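Local coordinates for putative Outer membrane protein (Helicobacter pylori, PDB 6GW5) that probably attaches the bacterium to host-cell glycans of the sialylated Lewis type as the adhesin SabA, of which this chain is the adhesin domain, at residues N82-F87 with T123-M128; L180-K185 with Y210-A215. One frame throughout, in Å; residues are numbered along the deposited sequence.

Interaction 1. Residues N82-F87 with T123-M128; sequences NYLTFF and TTYDKM
L84 brings its isobutyl group against Y125 while its own carbonyl oxygen accepts a hydrogen bond from N192 ND2, a partner outside the contact. The motif is loop-on-helix packing in the SabA adhesin domain: the irregular segment N82-F87, which leads into strand 87-89, lies on helix 122-139, part of a predicted coiled coil, and only 151 Å² is buried between the segments. Both L84 and F86 direct their side chains at Y125, and all three residues are buried. The tyrosine ring reaches them because its CG lies anti to the backbone N (chi1 172°), extending from the helix towards the loop. L84 approaches from the opposite direction. Its CD2 lies over one ring face, 4.2 Å from the centroid and 28° off the normal, the geometry of a CH-pi contact. Its other branch, CD1, comes 3.6 Å from Y125 OH, alongside the hydroxyl. F86 crosses the tyrosine at about a right angle as a side chain, although the two ring planes make 64° and their centroids are 6.0 Å apart, so the pair is oblique. W76 and M120 also touch Y125. Y125 CD1 lies at the edge of the F86 ring, in its plane, 3.7 Å from F86 CE2.

Interaction 2. Residues L180-K185 with Y210-A215; sequences LIANTK and YPTQYA
Y210 meets K185, an exposed residue, where the end of helix 167-183 packs against the short 3-10 turn P211-T212-Q213 that precedes helix 215-240. The backbones come closest at A182 and T212, whose CA atoms are 5.8 Å apart, and 275 Å² is buried in all. Y210 places CG beside its backbone N and anti to its carbonyl carbon (chi1 -55°), which aims the ring at K185; its CE1 lies 3.8 Å from K185 O, an oblique approach to the ring. The lysine chain bends at three successive torsions after chi1, and this folding carries NZ to 3.9 Å from Y210 OH, a proximity too long to count as a hydrogen bond. In the middle, A182 CB touches T212 CG2 at 3.7 Å. That methyl is presented because T212 puts OG1 in the crowded position between N and the carbonyl carbon (chi1 40°), turning CG2 towards the helix. I181 CG2, the branch that touches, meets P211 CG at 3.8 Å; both residues are buried, with L217 and Y79 touching each of them. The helix end itself is fastened by T184: its N and OG1 reach L180 O from opposite faces of the carbonyl plane, the hydroxyl at 2.6 Å and 37° out of that plane. N117 joins the two segments indirectly, since its ND2 donates to K185 O and its N makes a weak hydrogen bond with Y210 OH. The direct contact is therefore a grading from apolar packing at I181 and P211 to a loose polar approach of K185 NZ to Y210 OH, and its cohesion probably rests on methyl and ring contacts more than on the lysine charge.

In the fold
From the N terminus, the chain leaves helix 60-79 and enters N82-F87; interaction 1 then closes a loop of 35 intervening residues, into which strand 87-89 runs and which carries the C112-C118 disulfide and strand 119-121, parallel to the first. After helix 122-139 and helix 167-183, interaction 2 closes a second loop of 24 residues, holding the two-stranded antiparallel pair 188-189 and 208-209. The loops run in series, neither nested nor crossed. Their centres are 13 Å apart, yet the successive helices bring them into touch: M128 CE packs 3.8 Å from I181 CA. Together they tie the loop after helix 60-79, helix 122-139, helix 167-183 and the turn before helix 215-240, at one end of the elongated domain.

Interaction 1. Residues N82-F87 with T123-M128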
ATOM      1  N   ASN A  82     -25.365 -11.776  18.227  1.00 45.10           N
ATOM      2  CA  ASN A  82     -26.359 -11.884  19.301  1.00 49.29           C
ATOM      3  C   ASN A  82     -27.721 -12.320  18.766  1.00 49.95           C
ATOM      4  O   ASN A  82     -28.698 -12.256  19.481  1.00 55.07           O
ATOM      5  CB  ASN A  82     -26.497 -10.532  20.068  1.00 49.25           C
ATOM      6  CG  ASN A  82     -27.080  -9.390  19.203  1.00 55.30           C
ATOM      7  OD1 ASN A  82     -27.592  -9.613  18.100  1.00 58.70           O
ATOM      8  ND2 ASN A  82     -27.002  -8.164  19.715  1.00 53.45           N
ATOM      9  N   TYR A  83     -27.776 -12.756  17.519  1.00 50.80           N
ATOM     10  CA  TYR A  83     -29.000 -13.172  16.846  1.00 49.17           C
ATOM     11  C   TYR A  83     -28.546 -13.848  15.567  1.00 50.65           C
ATOM     12  O   TYR A  83     -28.330 -13.189  14.587  1.00 49.63           O
ATOM     13  CB  TYR A  83     -29.798 -11.920  16.549  1.00 49.28           C
ATOM     14  CG  TYR A  83     -31.185 -12.009  15.953  1.00 51.72           C
ATOM     15  CD1 TYR A  83     -31.675 -13.140  15.346  1.00 52.85           C
ATOM     16  CD2 TYR A  83     -31.993 -10.904  15.978  1.00 57.24           C
ATOM     17  CE1 TYR A  83     -32.943 -13.157  14.800  1.00 52.85           C
ATOM     18  CE2 TYR A  83     -33.252 -10.907  15.446  1.00 55.99           C
ATOM     19  CZ  TYR A  83     -33.725 -12.021  14.850  1.00 61.93           C
ATOM     20  OH  TYR A  83     -34.988 -11.933  14.330  1.00 53.73           O
ATOM     21  N   LEU A  84     -28.395 -15.167  15.593  1.00 45.28           N
ATOM     22  CA  LEU A  84     -27.888 -15.943  14.467  1.00 40.15           C
ATOM     23  C   LEU A  84     -28.687 -15.743  13.178  1.00 38.68           C
ATOM     24  O   LEU A  84     -29.901 -15.595  13.208  1.00 36.20           O
ATOM     25  CB  LEU A  84     -27.758 -17.417  14.873  1.00 43.86           C
ATOM     26  CG  LEU A  84     -26.459 -17.794  15.651  1.00 50.85           C
ATOM     27  CD1 LEU A  84     -25.855 -16.720  16.566  1.00 51.56           C
ATOM     28  CD2 LEU A  84     -26.605 -19.103  16.424  1.00 48.01           C
ATOM     29  N   THR A  85     -27.995 -15.632  12.049  1.00 39.89           N
ATOM     30  CA  THR A  85     -28.664 -15.571  10.743  1.00 42.04           C
ATOM     31  C   THR A  85     -28.802 -16.962  10.116  1.00 40.32           C
ATOM     32  O   THR A  85     -29.026 -17.084   8.916  1.00 44.58           O
ATOM     33  CB  THR A  85     -27.912 -14.677   9.746  1.00 42.93           C
ATOM     34  OG1 THR A  85     -26.651 -15.287   9.394  1.00 42.05           O
ATOM     35  CG2 THR A  85     -27.712 -13.314  10.313  1.00 42.47           C
ATOM     36  N   PHE A  86     -28.580 -17.988  10.915  1.00 42.66           N
ATOM     37  CA  PHE A  86     -28.727 -19.383  10.524  1.00 47.24           C
ATOM     38  C   PHE A  86     -29.290 -20.109  11.750  1.00 46.45           C
ATOM     39  O   PHE A  86     -29.342 -19.522  12.849  1.00 47.76           O
ATOM     40  CB  PHE A  86     -27.372 -19.990  10.080  1.00 45.39           C
ATOM     41  CG  PHE A  86     -26.217 -19.661  10.994  1.00 43.57           C
ATOM     42  CD1 PHE A  86     -25.469 -18.530  10.776  1.00 44.60           C
ATOM     43  CD2 PHE A  86     -25.843 -20.509  12.023  1.00 46.24           C
ATOM     44  CE1 PHE A  86     -24.386 -18.224  11.578  1.00 50.96           C
ATOM     45  CE2 PHE A  86     -24.773 -20.206  12.857  1.00 51.97           C
ATOM     46  CZ  PHE A  86     -24.037 -19.061  12.633  1.00 53.82           C
ATOM     47  N   PHE A  87     -29.686 -21.368  11.572  1.00 47.30           N
ATOM     48  CA  PHE A  87     -30.295 -22.138  12.641  1.00 49.21           C
ATOM     49  C   PHE A  87     -29.325 -23.233  13.053  1.00 46.09           C
ATOM     50  O   PHE A  87     -28.904 -24.046  12.239  1.00 47.64           O
ATOM     51  CB  PHE A  87     -31.616 -22.686  12.126  1.00 53.01           C
ATOM     52  CG  PHE A  87     -32.450 -23.439  13.137  1.00 62.20           C
ATOM     53  CD1 PHE A  87     -33.237 -22.775  14.082  1.00 70.07           C
ATOM     54  CD2 PHE A  87     -32.501 -24.824  13.118  1.00 66.35           C
ATOM     55  CE1 PHE A  87     -34.005 -23.500  14.997  1.00 73.58           C
ATOM     56  CE2 PHE A  87     -33.267 -25.547  14.034  1.00 72.49           C
ATOM     57  CZ  PHE A  87     -34.020 -24.881  14.971  1.00 73.72           C
ATOM     58  N   THR A 123     -21.571 -28.569  16.515  1.00 57.86           N
ATOM     59  CA  THR A 123     -20.129 -28.799  16.392  1.00 64.41           C
ATOM     60  C   THR A 123     -19.444 -27.592  15.690  1.00 65.59           C
ATOM     61  O   THR A 123     -18.608 -26.892  16.293  1.00 59.05           O
ATOM     62  CB  THR A 123     -19.863 -30.090  15.562  1.00 65.46           C
ATOM     63  OG1 THR A 123     -20.418 -31.203  16.246  1.00 65.48           O
ATOM     64  CG2 THR A 123     -18.369 -30.342  15.336  1.00 69.14           C
ATOM     65  N   THR A 124     -19.835 -27.357  14.431  1.00 60.36           N
ATOM     66  CA  THR A 124     -19.209 -26.361  13.607  1.00 55.89           C
ATOM     67  C   THR A 124     -19.358 -24.974  14.233  1.00 53.56           C
ATOM     68  O   THR A 124     -18.406 -24.195  14.267  1.00 60.68           O
ATOM     69  CB  THR A 124     -19.792 -26.367  12.196  1.00 58.97           C
ATOM     70  OG1 THR A 124     -19.605 -27.652  11.577  1.00 59.24           O
ATOM     71  CG2 THR A 124     -19.108 -25.319  11.338  1.00 64.09           C
ATOM     72  N   TYR A 125     -20.533 -24.668  14.754  1.00 53.41           N
ATOM     73  CA  TYR A 125     -20.789 -23.345  15.309  1.00 50.96           C
ATOM     74  C   TYR A 125     -19.905 -23.041  16.510  1.00 55.81           C
ATOM     75  O   TYR A 125     -19.473 -21.908  16.697  1.00 61.25           O
ATOM     76  CB  TYR A 125     -22.251 -23.169  15.687  1.00 47.31           C
ATOM     77  CG  TYR A 125     -22.528 -21.868  16.440  1.00 50.52           C
ATOM     78  CD1 TYR A 125     -22.559 -20.631  15.762  1.00 48.52           C
ATOM     79  CD2 TYR A 125     -22.773 -21.864  17.828  1.00 45.15           C
ATOM     80  CE1 TYR A 125     -22.818 -19.456  16.442  1.00 42.78           C
ATOM     81  CE2 TYR A 125     -23.023 -20.692  18.513  1.00 41.26           C
ATOM     82  CZ  TYR A 125     -23.029 -19.497  17.819  1.00 43.38           C
ATOM     83  OH  TYR A 125     -23.273 -18.335  18.506  1.00 47.17           O
ATOM     84  N   ASP A 126     -19.677 -24.037  17.350  1.00 62.56           N
ATOM     85  CA  ASP A 126     -19.014 -23.802  18.636  1.00 62.51           C
ATOM     86  C   ASP A 126     -17.552 -23.417  18.371  1.00 61.44           C
ATOM     87  O   ASP A 126     -16.986 -22.610  19.123  1.00 57.29           O
ATOM     88  CB  ASP A 126     -19.135 -25.029  19.605  1.00 65.51           C
ATOM     89  CG  ASP A 126     -20.548 -25.190  20.261  1.00 67.12           C
ATOM     90  OD1 ASP A 126     -21.250 -24.182  20.527  1.00 70.73           O
ATOM     91  OD2 ASP A 126     -20.965 -26.356  20.508  1.00 72.68           O
ATOM     92  N   LYS A 127     -16.953 -23.973  17.303  1.00 58.50           N
ATOM     93  CA  LYS A 127     -15.575 -23.618  16.933  1.00 64.69           C
ATOM     94  C   LYS A 127     -15.518 -22.169  16.453  1.00 69.47           C
ATOM     95  O   LYS A 127     -14.653 -21.412  16.902  1.00 70.30           O
ATOM     96  CB  LYS A 127     -14.999 -24.461  15.778  1.00 69.87           C
ATOM     97  CG  LYS A 127     -15.325 -25.951  15.727  1.00 81.74           C
ATOM     98  CD  LYS A 127     -14.400 -26.658  14.721  1.00 92.32           C
ATOM     99  CE  LYS A 127     -14.900 -27.963  14.140  1.00 93.64           C
ATOM    100  NZ  LYS A 127     -14.937 -29.064  15.123  1.00 97.40           N
ATOM    101  N   MET A 128     -16.408 -21.837  15.509  1.00 58.81           N
ATOM    102  CA  MET A 128     -16.606 -20.486  15.066  1.00 49.16           C
ATOM    103  C   MET A 128     -16.690 -19.551  16.245  1.00 50.80           C
ATOM    104  O   MET A 128     -15.953 -18.571  16.333  1.00 57.11           O
ATOM    105  CB  MET A 128     -17.894 -20.385  14.286  1.00 48.52           C
ATOM    106  CG  MET A 128     -17.820 -20.812  12.835  1.00 46.48           C
ATOM    107  SD  MET A 128     -19.393 -20.470  12.003  1.00 42.82           S
ATOM    108  CE  MET A 128     -19.046 -21.299  10.460  1.00 46.13           C
TER

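Interaction 2. Residues L180-K185 with Y210-A215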
ATOM      1  N   LEU A 180     -13.453 -20.869   7.935  1.00 51.57           N
ATOM      2  CA  LEU A 180     -14.497 -21.732   8.450  1.00 51.21           C
ATOM      3  C   LEU A 180     -15.872 -21.284   7.988  1.00 55.07           C
ATOM      4  O   LEU A 180     -16.674 -22.096   7.493  1.00 50.05           O
ATOM      5  CB  LEU A 180     -14.443 -21.781   9.964  1.00 53.25           C
ATOM      6  CG  LEU A 180     -15.101 -22.972  10.690  1.00 58.44           C
ATOM      7  CD1 LEU A 180     -14.763 -24.339  10.092  1.00 59.61           C
ATOM      8  CD2 LEU A 180     -14.684 -22.916  12.165  1.00 60.93           C
ATOM      9  N   ILE A 181     -16.133 -19.977   8.111  1.00 51.99           N
ATOM     10  CA  ILE A 181     -17.377 -19.399   7.597  1.00 47.51           C
ATOM     11  C   ILE A 181     -17.534 -19.690   6.091  1.00 47.28           C
ATOM     12  O   ILE A 181     -18.596 -20.128   5.667  1.00 46.19           O
ATOM     13  CB  ILE A 181     -17.485 -17.885   7.894  1.00 46.17           C
ATOM     14  CG1 ILE A 181     -17.828 -17.671   9.355  1.00 45.58           C
ATOM     15  CG2 ILE A 181     -18.554 -17.236   7.032  1.00 45.14           C
ATOM     16  CD1 ILE A 181     -17.657 -16.246   9.862  1.00 46.73           C
ATOM     17  N   ALA A 182     -16.491 -19.431   5.303  1.00 49.38           N
ATOM     18  CA  ALA A 182     -16.561 -19.616   3.851  1.00 50.78           C
ATOM     19  C   ALA A 182     -16.775 -21.071   3.454  1.00 55.58           C
ATOM     20  O   ALA A 182     -17.432 -21.352   2.455  1.00 58.91           O
ATOM     21  CB  ALA A 182     -15.319 -19.062   3.178  1.00 48.94           C
ATOM     22  N   ASN A 183     -16.195 -21.993   4.216  1.00 59.61           N
ATOM     23  CA  ASN A 183     -16.203 -23.417   3.843  1.00 58.52           C
ATOM     24  C   ASN A 183     -17.480 -24.115   4.246  1.00 58.62           C
ATOM     25  O   ASN A 183     -17.958 -24.991   3.527  1.00 63.00           O
ATOM     26  CB  ASN A 183     -14.986 -24.128   4.432  1.00 55.80           C
ATOM     27  CG  ASN A 183     -13.686 -23.660   3.795  1.00 59.77           C
ATOM     28  OD1 ASN A 183     -13.667 -23.257   2.624  1.00 56.71           O
ATOM     29  ND2 ASN A 183     -12.595 -23.687   4.564  1.00 63.16           N
ATOM     30  N   THR A 184     -18.053 -23.673   5.360  1.00 54.19           N
ATOM     31  CA  THR A 184     -19.304 -24.201   5.861  1.00 50.82           C
ATOM     32  C   THR A 184     -20.489 -23.841   4.958  1.00 51.87           C
ATOM     33  O   THR A 184     -20.723 -22.653   4.707  1.00 49.09           O
ATOM     34  CB  THR A 184     -19.567 -23.633   7.257  1.00 53.32           C
ATOM     35  OG1 THR A 184     -18.459 -23.927   8.121  1.00 52.97           O
ATOM     36  CG2 THR A 184     -20.845 -24.184   7.837  1.00 52.15           C
ATOM     37  N   LYS A 185     -21.219 -24.856   4.470  1.00 52.27           N
ATOM     38  CA  LYS A 185     -22.320 -24.662   3.515  1.00 54.14           C
ATOM     39  C   LYS A 185     -23.606 -24.357   4.251  1.00 51.99           C
ATOM     40  O   LYS A 185     -24.583 -25.105   4.175  1.00 49.14           O
ATOM     41  CB  LYS A 185     -22.592 -25.895   2.678  1.00 60.65           C
ATOM     42  CG  LYS A 185     -21.434 -26.371   1.812  1.00 75.32           C
ATOM     43  CD  LYS A 185     -21.784 -26.152   0.348  1.00 85.87           C
ATOM     44  CE  LYS A 185     -23.004 -26.968  -0.078  1.00 92.11           C
ATOM     45  NZ  LYS A 185     -23.796 -26.269  -1.140  1.00 94.15           N
ATOM     46  N   TYR A 210     -25.235 -18.126   0.568  1.00 43.56           N
ATOM     47  CA  TYR A 210     -23.982 -18.491   1.280  1.00 48.26           C
ATOM     48  C   TYR A 210     -23.097 -17.227   1.449  1.00 43.46           C
ATOM     49  O   TYR A 210     -23.089 -16.368   0.567  1.00 41.55           O
ATOM     50  CB  TYR A 210     -23.257 -19.671   0.561  1.00 49.78           C
ATOM     51  CG  TYR A 210     -24.184 -20.882   0.402  1.00 54.63           C
ATOM     52  CD1 TYR A 210     -24.613 -21.588   1.532  1.00 58.29           C
ATOM     53  CD2 TYR A 210     -24.669 -21.279  -0.848  1.00 57.06           C
ATOM     54  CE1 TYR A 210     -25.483 -22.650   1.426  1.00 59.97           C
ATOM     55  CE2 TYR A 210     -25.548 -22.343  -0.967  1.00 61.37           C
ATOM     56  CZ  TYR A 210     -25.962 -23.022   0.183  1.00 61.48           C
ATOM     57  OH  TYR A 210     -26.827 -24.101   0.114  1.00 64.54           O
ATOM     58  N   PRO A 211     -22.363 -17.105   2.561  1.00 43.76           N
ATOM     59  CA  PRO A 211     -21.580 -15.876   2.803  1.00 43.51           C
ATOM     60  C   PRO A 211     -20.636 -15.495   1.672  1.00 43.19           C
ATOM     61  O   PRO A 211     -20.456 -14.307   1.399  1.00 39.17           O
ATOM     62  CB  PRO A 211     -20.772 -16.206   4.055  1.00 43.57           C
ATOM     63  CG  PRO A 211     -21.561 -17.260   4.751  1.00 43.61           C
ATOM     64  CD  PRO A 211     -22.266 -18.048   3.689  1.00 44.84           C
ATOM     65  N   THR A 212     -20.052 -16.502   1.021  1.00 42.14           N
ATOM     66  CA  THR A 212     -19.136 -16.295  -0.121  1.00 43.76           C
ATOM     67  C   THR A 212     -19.782 -15.621  -1.317  1.00 41.87           C
ATOM     68  O   THR A 212     -19.103 -15.337  -2.277  1.00 44.90           O
ATOM     69  CB  THR A 212     -18.487 -17.636  -0.608  1.00 47.96           C
ATOM     70  OG1 THR A 212     -19.442 -18.711  -0.584  1.00 46.63           O
ATOM     71  CG2 THR A 212     -17.301 -17.994   0.256  1.00 48.04           C
ATOM     72  N   GLN A 213     -21.099 -15.444  -1.307  1.00 43.33           N
ATOM     73  CA  GLN A 213     -21.794 -14.715  -2.382  1.00 41.69           C
ATOM     74  C   GLN A 213     -21.855 -13.232  -2.109  1.00 41.83           C
ATOM     75  O   GLN A 213     -22.174 -12.449  -3.003  1.00 46.44           O
ATOM     76  CB  GLN A 213     -23.219 -15.264  -2.577  1.00 46.22           C
ATOM     77  CG  GLN A 213     -23.257 -16.719  -3.031  1.00 50.47           C
ATOM     78  CD  GLN A 213     -22.623 -16.879  -4.389  1.00 51.38           C
ATOM     79  OE1 GLN A 213     -23.183 -16.457  -5.409  1.00 52.01           O
ATOM     80  NE2 GLN A 213     -21.421 -17.427  -4.403  1.00 47.98           N
ATOM     81  N   TYR A 214     -21.559 -12.839  -0.878  1.00 41.74           N
ATOM     82  CA  TYR A 214     -21.533 -11.421  -0.498  1.00 44.22           C
ATOM     83  C   TYR A 214     -20.095 -10.837  -0.535  1.00 46.91           C
ATOM     84  O   TYR A 214     -19.177 -11.307   0.152  1.00 43.54           O
ATOM     85  CB  TYR A 214     -22.174 -11.265   0.880  1.00 41.54           C
ATOM     86  CG  TYR A 214     -23.631 -11.746   0.909  1.00 39.41           C
ATOM     87  CD1 TYR A 214     -24.670 -10.910   0.486  1.00 38.69           C
ATOM     88  CD2 TYR A 214     -23.956 -13.017   1.305  1.00 37.21           C
ATOM     89  CE1 TYR A 214     -25.991 -11.339   0.478  1.00 40.27           C
ATOM     90  CE2 TYR A 214     -25.293 -13.459   1.285  1.00 43.48           C
ATOM     91  CZ  TYR A 214     -26.312 -12.617   0.876  1.00 39.93           C
ATOM     92  OH  TYR A 214     -27.632 -13.006   0.877  1.00 37.50           O
ATOM     93  N   ALA A 215     -19.884  -9.832  -1.368  1.00 45.08           N
ATOM     94  CA  ALA A 215     -18.545  -9.255  -1.527  1.00 41.08           C
ATOM     95  C   ALA A 215     -17.895  -8.849  -0.210  1.00 40.05           C
ATOM     96  O   ALA A 215     -16.668  -8.889  -0.074  1.00 42.62           O
ATOM     97  CB  ALA A 215     -18.624  -8.059  -2.457  1.00 42.13           C
TER